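Proto-oncogene tyrosine-protein kinase receptor Ret (Danio rerio, PDB 7AMK) serves as a receptor tyrosine kinase whose extracellular cadherin-like domains assemble with GDNF and its co-receptor GFR alpha 1, probably to pass the signal across the membrane. Local coordinates at residues Q151-F155 with T156-I160; T266-V269 with Y270-Q274; R301-K304 with A305-G308. The protein carries 4 engineered substitutions. All blocks are in the same frame, centred on the assembly; numbering follows the deposited sequence.

Contact 1 of 3, residues Q151-F155 with T156-I160; sequences QLRRF and THMSI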
loop_
_atom_site.group_PDB
_atom_site.type_symbol
_atom_site.label_atom_id
_atom_site.label_comp_id
_atom_site.label_asym_id
_atom_site.label_seq_id
_atom_site.Cartn_x
_atom_site.Cartn_y
_atom_site.Cartn_z
ATOM N N GLN A 151 -11.862 -14.606 52.075
ATOM C CA GLN A 151 -11.768 -14.863 53.511
ATOM C C GLN A 151 -10.333 -14.593 53.937
ATOM O O GLN A 151 -9.403 -15.236 53.432
ATOM C CB GLN A 151 -12.168 -16.306 53.835
ATOM C CG GLN A 151 -11.977 -16.781 55.322
ATOM C CD GLN A 151 -12.547 -15.821 56.377
ATOM O OE1 GLN A 151 -11.801 -15.238 57.134
ATOM N NE2 GLN A 151 -13.861 -15.657 56.412
ATOM N N LEU A 152 -10.156 -13.652 54.866
ATOM C CA LEU A 152 -8.828 -13.219 55.287
ATOM C C LEU A 152 -8.223 -14.049 56.427
ATOM O O LEU A 152 -6.996 -14.110 56.538
ATOM C CB LEU A 152 -8.877 -11.733 55.695
ATOM C CG LEU A 152 -9.019 -10.761 54.522
ATOM C CD1 LEU A 152 -8.989 -9.300 54.970
ATOM C CD2 LEU A 152 -7.931 -11.039 53.488
ATOM N N ARG A 153 -9.024 -14.677 57.287
ATOM C CA ARG A 153 -8.467 -15.500 58.364
ATOM C C ARG A 153 -7.747 -16.732 57.817
ATOM O O ARG A 153 -8.267 -17.440 56.956
ATOM C CB ARG A 153 -9.563 -15.973 59.323
ATOM C CG ARG A 153 -10.042 -14.949 60.333
ATOM C CD ARG A 153 -11.315 -15.402 61.070
ATOM N NE ARG A 153 -12.440 -15.617 60.151
ATOM C CZ ARG A 153 -13.686 -15.879 60.538
ATOM N NH1 ARG A 153 -14.009 -15.943 61.817
ATOM N NH2 ARG A 153 -14.634 -16.081 59.617
ATOM N N ARG A 154 -6.562 -17.020 58.357
ATOM C CA ARG A 154 -5.892 -18.285 58.059
ATOM C C ARG A 154 -6.415 -19.312 59.058
ATOM O O ARG A 154 -5.936 -19.418 60.180
ATOM C CB ARG A 154 -4.377 -18.134 58.097
ATOM C CG ARG A 154 -3.852 -17.097 57.086
ATOM C CD ARG A 154 -2.407 -17.390 56.678
ATOM N NE ARG A 154 -2.195 -18.763 56.211
ATOM C CZ ARG A 154 -1.007 -19.258 55.884
ATOM N NH1 ARG A 154 0.091 -18.527 55.984
ATOM N NH2 ARG A 154 -0.918 -20.514 55.450
ATOM N N PHE A 155 -7.440 -20.063 58.639
ATOM C CA PHE A 155 -8.111 -21.013 59.530
ATOM C C PHE A 155 -7.127 -21.940 60.238
ATOM O O PHE A 155 -7.246 -22.167 61.447
ATOM C CB PHE A 155 -9.139 -21.823 58.739
ATOM C CG PHE A 155 -10.373 -21.027 58.349
ATOM C CD1 PHE A 155 -10.642 -19.812 58.945
ATOM C CD2 PHE A 155 -11.270 -21.517 57.412
ATOM C CE1 PHE A 155 -11.775 -19.085 58.591
ATOM C CE2 PHE A 155 -12.405 -20.814 57.068
ATOM C CZ PHE A 155 -12.656 -19.592 57.651
ATOM N N THR A 156 -6.134 -22.466 59.516
ATOM C CA THR A 156 -5.223 -23.443 60.118
ATOM C C THR A 156 -4.383 -22.820 61.235
ATOM O O THR A 156 -4.125 -23.457 62.266
ATOM C CB THR A 156 -4.327 -24.056 59.034
ATOM O OG1 THR A 156 -3.722 -23.013 58.258
ATOM C CG2 THR A 156 -5.158 -24.952 58.097
ATOM N N HIS A 157 -3.970 -21.570 61.061
ATOM C CA HIS A 157 -3.051 -20.957 62.009
ATOM C C HIS A 157 -3.745 -20.407 63.248
ATOM O O HIS A 157 -3.134 -20.350 64.322
ATOM C CB HIS A 157 -2.261 -19.869 61.303
ATOM C CG HIS A 157 -1.310 -20.408 60.284
ATOM N ND1 HIS A 157 -1.725 -20.888 59.059
ATOM C CD2 HIS A 157 0.030 -20.597 60.329
ATOM C CE1 HIS A 157 -0.676 -21.314 58.379
ATOM N NE2 HIS A 157 0.402 -21.146 59.127
ATOM N N MET A 158 -5.010 -20.010 63.142
ATOM C CA MET A 158 -5.701 -19.558 64.342
ATOM C C MET A 158 -5.973 -20.710 65.305
ATOM O O MET A 158 -6.202 -20.468 66.496
ATOM C CB MET A 158 -6.988 -18.816 63.955
ATOM C CG MET A 158 -6.707 -17.508 63.174
ATOM S SD MET A 158 -8.132 -16.657 62.443
ATOM C CE MET A 158 -8.997 -16.055 63.892
ATOM N N SER A 159 -5.925 -21.957 64.823
ATOM C CA SER A 159 -5.964 -23.119 65.711
ATOM C C SER A 159 -4.610 -23.398 66.366
ATOM O O SER A 159 -4.552 -23.960 67.467
ATOM C CB SER A 159 -6.415 -24.359 64.937
ATOM O OG SER A 159 -6.090 -25.540 65.665
ATOM N N ILE A 160 -3.517 -23.044 65.693
ATOM C CA ILE A 160 -2.194 -23.103 66.300
ATOM C C ILE A 160 -2.030 -22.016 67.357
ATOM O O ILE A 160 -1.335 -22.217 68.359
ATOM C CB ILE A 160 -1.128 -22.964 65.205
ATOM C CG1 ILE A 160 -1.317 -24.024 64.117
ATOM C CG2 ILE A 160 0.269 -22.976 65.812
ATOM C CD1 ILE A 160 -0.197 -24.038 63.111
#
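Arg154 and His157 lie side by side and point the same way, three residues apart where the chain enters the short helix at about 155-160. In both, CG stands anti to the carbonyl carbon (chi1 -60° and -68°), which sends the two chains off along the same flank. The imidazole leans over one face of the guanidinium, offset toward its rim, with His157 CE1 3.0 Å from Arg154 NH2. Because the two planes are inclined by 50°, the ring corner meets the guanidinium instead of lying flat on it. This end of Arg154 is buried, and its charge is answered from outside: NH2 forms a salt bridge with Glu10, while NH1 reaches Glu133 and the carbonyl of Thr128. Held by several partners, the guanidinium is probably kept from turning, and the imidazole rests against a fixed surface.

The backbone also joins this pair, and adds Met158. Arg154 O accepts from Met158 N at 3.2 Å and, weakly, from His157 N.

On another side, Met158 crosses Arg153 at a slant, its sulfur against the aliphatic chain: SD is 3.3 Å from Arg153 CG, and CE is 3.7 Å from Arg153 CD, although the methionine is poorly ordered. Arg153 is steadied by Gln151, whose OE1 takes a bond from Arg153 N at 2.8 Å on a lone pair and another from Arg153 NE, at 3.1 Å, from above the amide plane.

The arrangement belongs to a short, weakly bonded helical turn between strands 147-151 and 165-170 of the cadherin domain. With Glu10 and strand 21-24 also against it, it joins that domain to the preceding one, consistent with the folded-back pairing of the first two cadherin-like domains of RET.

Contact 2 of 3, residues T266-V269 with Y270-Q274; sequences TTPV and YPTNQ
A local surface contact, made round a bend by Pro268 and Val269 against Thr272 and Gln274, shapes the loop between strands 255-263 and 279-283 of the third cadherin-like domain. The Pro268 ring is the main platform. Its CG lies 3.8 Å from Gln274 CB, where the glutamine chain passes obliquely, and its CB faces Thr272 OG1, an atom whose position is less certain. Thr272 fills the inside of the bend: its CB is 3.6 Å from Val269 O and its CG2 is 3.8 Å from Pro268 O, so a methyl and a methine carbon face two backbone carbonyls. A chi1 of 175° turns OG1 away from its own backbone N, toward Gln274 N, from which it accepts at 3.1 Å in an ST turn. Replacing Thr272 by alanine removes the hydroxyl and the methyl, which is likely to leave Gln274 N without this acceptor and open a gap beside the Pro268 ring. Farther round, the peptide before Pro271 is cis, and Pro271 CB sits over the centre of the Tyr270 ring, 3.8 Å above its plane. Tyr270 O accepts from Lys387 of the second subunit. Thr267 OG1 bonds to Thr313 and to Asn277, a calcium ligand, which links the loop to the metal site. The bend leans on strand 294-303, where Phe300 meets the Tyr270 ring edge-to-face.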
loop_
_atom_site.group_PDB
_atom_site.type_symbol
_atom_site.label_atom_id
_atom_site.label_comp_id
_atom_site.label_asym_id
_atom_site.label_seq_id
_atom_site.Cartn_x
_atom_site.Cartn_y
_atom_site.Cartn_z
ATOM N N THR A 266 -12.559 -3.271 25.728
ATOM C CA THR A 266 -11.433 -4.065 25.257
ATOM C C THR A 266 -11.913 -5.274 24.468
ATOM O O THR A 266 -13.066 -5.703 24.566
ATOM C CB THR A 266 -10.570 -4.560 26.434
ATOM O OG1 THR A 266 -11.270 -5.595 27.129
ATOM C CG2 THR A 266 -10.280 -3.422 27.398
ATOM N N THR A 267 -10.997 -5.828 23.687
ATOM C CA THR A 267 -11.208 -6.953 22.807
ATOM C C THR A 267 -9.926 -7.768 22.823
ATOM O O THR A 267 -8.830 -7.189 22.819
ATOM C CB THR A 267 -11.502 -6.538 21.355
ATOM O OG1 THR A 267 -12.593 -5.612 21.317
ATOM C CG2 THR A 267 -11.862 -7.780 20.532
ATOM N N PRO A 268 -10.017 -9.096 22.825
ATOM C CA PRO A 268 -8.798 -9.900 22.711
ATOM C C PRO A 268 -8.104 -9.621 21.381
ATOM O O PRO A 268 -8.725 -9.203 20.396
ATOM C CB PRO A 268 -9.306 -11.346 22.809
ATOM C CG PRO A 268 -10.678 -11.224 23.455
ATOM C CD PRO A 268 -11.228 -9.929 22.935
ATOM N N VAL A 269 -6.787 -9.835 21.381
ATOM C CA VAL A 269 -5.947 -9.498 20.239
ATOM C C VAL A 269 -6.514 -10.106 18.956
ATOM O O VAL A 269 -6.993 -11.247 18.930
ATOM C CB VAL A 269 -4.505 -9.966 20.513
ATOM C CG1 VAL A 269 -3.637 -9.818 19.278
ATOM C CG2 VAL A 269 -3.927 -9.199 21.700
ATOM N N TYR A 270 -6.459 -9.335 17.895
ATOM C CA TYR A 270 -6.965 -9.726 16.590
ATOM C C TYR A 270 -6.008 -10.717 15.926
ATOM O O TYR A 270 -4.782 -10.561 16.019
ATOM C CB TYR A 270 -7.136 -8.487 15.715
ATOM C CG TYR A 270 -7.297 -8.774 14.231
ATOM C CD1 TYR A 270 -6.186 -8.912 13.409
ATOM C CD2 TYR A 270 -8.560 -8.898 13.657
ATOM C CE1 TYR A 270 -6.324 -9.175 12.053
ATOM C CE2 TYR A 270 -8.709 -9.170 12.284
ATOM C CZ TYR A 270 -7.582 -9.303 11.490
ATOM O OH TYR A 270 -7.697 -9.563 10.131
ATOM N N PRO A 271 -6.536 -11.760 15.259
ATOM C CA PRO A 271 -7.965 -12.078 15.200
ATOM C C PRO A 271 -8.332 -13.070 16.305
ATOM O O PRO A 271 -7.443 -13.772 16.805
ATOM C CB PRO A 271 -8.116 -12.698 13.815
ATOM C CG PRO A 271 -6.808 -13.457 13.640
ATOM C CD PRO A 271 -5.745 -12.697 14.440
ATOM N N THR A 272 -9.609 -13.130 16.682
ATOM C CA THR A 272 -10.020 -13.878 17.862
ATOM C C THR A 272 -11.354 -14.563 17.613
ATOM O O THR A 272 -12.115 -14.177 16.724
ATOM C CB THR A 272 -10.133 -12.963 19.085
ATOM O OG1 THR A 272 -10.653 -13.702 20.198
ATOM C CG2 THR A 272 -11.050 -11.773 18.772
ATOM N N ASN A 273 -11.634 -15.587 18.426
ATOM C CA ASN A 273 -12.923 -16.268 18.399
ATOM C C ASN A 273 -13.903 -15.740 19.444
ATOM O O ASN A 273 -15.115 -15.941 19.293
ATOM C CB ASN A 273 -12.731 -17.780 18.593
ATOM N N GLN A 274 -13.412 -15.070 20.486
ATOM C CA GLN A 274 -14.291 -14.481 21.487
ATOM C C GLN A 274 -15.420 -13.713 20.812
ATOM O O GLN A 274 -15.239 -13.133 19.738
ATOM C CB GLN A 274 -13.491 -13.560 22.409
ATOM C CG GLN A 274 -14.358 -12.642 23.283
ATOM C CD GLN A 274 -15.262 -13.407 24.252
ATOM O OE1 GLN A 274 -16.465 -13.575 24.009
ATOM N NE2 GLN A 274 -14.686 -13.858 25.365
#

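Contact 3 of 3, residues R301-K304 with A305-G308; sequences REEK and AIFG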
loop_
_atom_site.group_PDB
_atom_site.type_symbol
_atom_site.label_atom_id
_atom_site.label_comp_id
_atom_site.label_asym_id
_atom_site.label_seq_id
_atom_site.Cartn_x
_atom_site.Cartn_y
_atom_site.Cartn_z
ATOM N N ARG A 301 -7.565 -3.118 16.528
ATOM C CA ARG A 301 -6.365 -3.216 17.332
ATOM C C ARG A 301 -6.668 -2.519 18.640
ATOM O O ARG A 301 -7.564 -1.681 18.717
ATOM C CB ARG A 301 -5.146 -2.587 16.631
ATOM C CG ARG A 301 -5.342 -1.101 16.322
ATOM C CD ARG A 301 -4.188 -0.489 15.501
ATOM N NE ARG A 301 -4.262 0.973 15.475
ATOM C CZ ARG A 301 -4.736 1.695 14.464
ATOM N NH1 ARG A 301 -5.191 1.126 13.360
ATOM N NH2 ARG A 301 -4.750 3.021 14.565
ATOM N N GLU A 302 -5.934 -2.873 19.670
ATOM C CA GLU A 302 -6.099 -2.187 20.931
ATOM C C GLU A 302 -5.372 -0.848 20.881
ATOM O O GLU A 302 -4.254 -0.758 20.364
ATOM C CB GLU A 302 -5.556 -3.050 22.069
ATOM C CG GLU A 302 -5.302 -2.299 23.362
ATOM C CD GLU A 302 -5.172 -3.251 24.545
ATOM O OE1 GLU A 302 -6.165 -3.956 24.860
ATOM O OE2 GLU A 302 -4.071 -3.316 25.143
ATOM N N GLU A 303 -6.001 0.190 21.433
ATOM C CA GLU A 303 -5.284 1.431 21.697
ATOM C C GLU A 303 -5.684 1.962 23.067
ATOM O O GLU A 303 -6.696 1.546 23.630
ATOM C CB GLU A 303 -5.549 2.456 20.603
ATOM C CG GLU A 303 -4.264 2.916 19.943
ATOM C CD GLU A 303 -4.515 3.546 18.606
ATOM O OE1 GLU A 303 -4.709 2.794 17.621
ATOM O OE2 GLU A 303 -4.523 4.797 18.549
ATOM N N LYS A 304 -4.876 2.882 23.622
ATOM C CA LYS A 304 -5.294 3.519 24.877
ATOM C C LYS A 304 -5.065 5.029 24.941
ATOM O O LYS A 304 -5.901 5.725 25.525
ATOM C CB LYS A 304 -4.622 2.843 26.106
ATOM C CG LYS A 304 -3.219 3.302 26.440
ATOM C CD LYS A 304 -2.605 2.487 27.586
ATOM C CE LYS A 304 -1.502 3.300 28.249
ATOM N NZ LYS A 304 -0.424 2.499 28.919
ATOM N N ALA A 305 -4.007 5.562 24.321
ATOM C CA ALA A 305 -3.701 6.990 24.393
ATOM C C ALA A 305 -4.874 7.849 23.926
ATOM O O ALA A 305 -5.235 8.835 24.582
ATOM C CB ALA A 305 -2.450 7.285 23.562
ATOM N N ILE A 306 -5.473 7.505 22.787
ATOM C CA ILE A 306 -6.585 8.304 22.294
ATOM C C ILE A 306 -7.822 8.216 23.185
ATOM O O ILE A 306 -8.725 9.042 23.042
ATOM C CB ILE A 306 -6.946 7.883 20.859
ATOM C CG1 ILE A 306 -7.378 6.419 20.828
ATOM C CG2 ILE A 306 -5.772 8.105 19.944
ATOM C CD1 ILE A 306 -7.606 5.890 19.422
ATOM N N PHE A 307 -7.914 7.232 24.079
ATOM C CA PHE A 307 -9.082 7.100 24.938
ATOM C C PHE A 307 -8.875 7.761 26.290
ATOM O O PHE A 307 -9.655 7.506 27.222
ATOM C CB PHE A 307 -9.447 5.619 25.156
ATOM C CG PHE A 307 -9.885 4.885 23.906
ATOM C CD1 PHE A 307 -11.044 5.251 23.233
ATOM C CD2 PHE A 307 -9.156 3.802 23.435
ATOM C CE1 PHE A 307 -11.454 4.571 22.108
ATOM C CE2 PHE A 307 -9.570 3.103 22.305
ATOM C CZ PHE A 307 -10.715 3.489 21.639
ATOM N N GLY A 308 -7.842 8.589 26.420
ATOM C CA GLY A 308 -7.459 9.086 27.722
ATOM C C GLY A 308 -6.649 8.081 28.509
ATOM O O GLY A 308 -6.817 7.977 29.730
#
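Where strand 294-303 ends, the chain folds into a short 3-10 turn: Lys304 O accepts from Phe307 N at 2.9 Å, and Ala305 O accepts from Gly308 N. Phe307 turns its ring edge to the end of the strand; its CG lies anti to the carbonyl carbon (chi1 -65°), which carries the ring back to Glu303 O, 3.3 Å from Phe307 CD2 and in the ring plane. Ile306 covers one face of the same ring, CG1 standing 4.1 Å above the centre of Phe307. The turn belongs to the hairpin connection from strand 294-303 to strand 312-321 in a sheet of the third cadherin-like domain, and Gly308 carries it onward with left-handed backbone angles (phi 80°). Glu303 and Ile306 cross at about a right angle, with Glu303 OE2 3.4 Å from Ile306 CD1. The other carboxylate oxygen is drawn along the strand: Glu303 OE1 forms a salt bridge with Arg301 NE at 2.8 Å, met nearly in line with its C-O bond. The same OE1 also pairs with Lys395 of the second subunit, while Arg301 NH1 turns to Glu316 on strand 312-321.

In the fold
Contact 1 stands apart: its centre lies about 41 Å from that of contact 2 and about 44 Å from that of contact 3, in the cadherin domain, where it is partly buried and holds a buried arginine by partners that include Glu10 of the first cadherin-like domain. Contacts 2 and 3 are surface features of the third cadherin-like domain, with nearest atoms about 5 Å apart. Strand 294-303 serves both, since it ends in contact 3 and offers Phe300 to contact 2. Both also meet the second subunit, but contact 2 does so through a backbone carbonyl of a loop holding two prolines, whereas contact 3 uses carboxylate charge. Helical turns shape contacts 1 and 3; an ST turn and a cis proline mark contact 2.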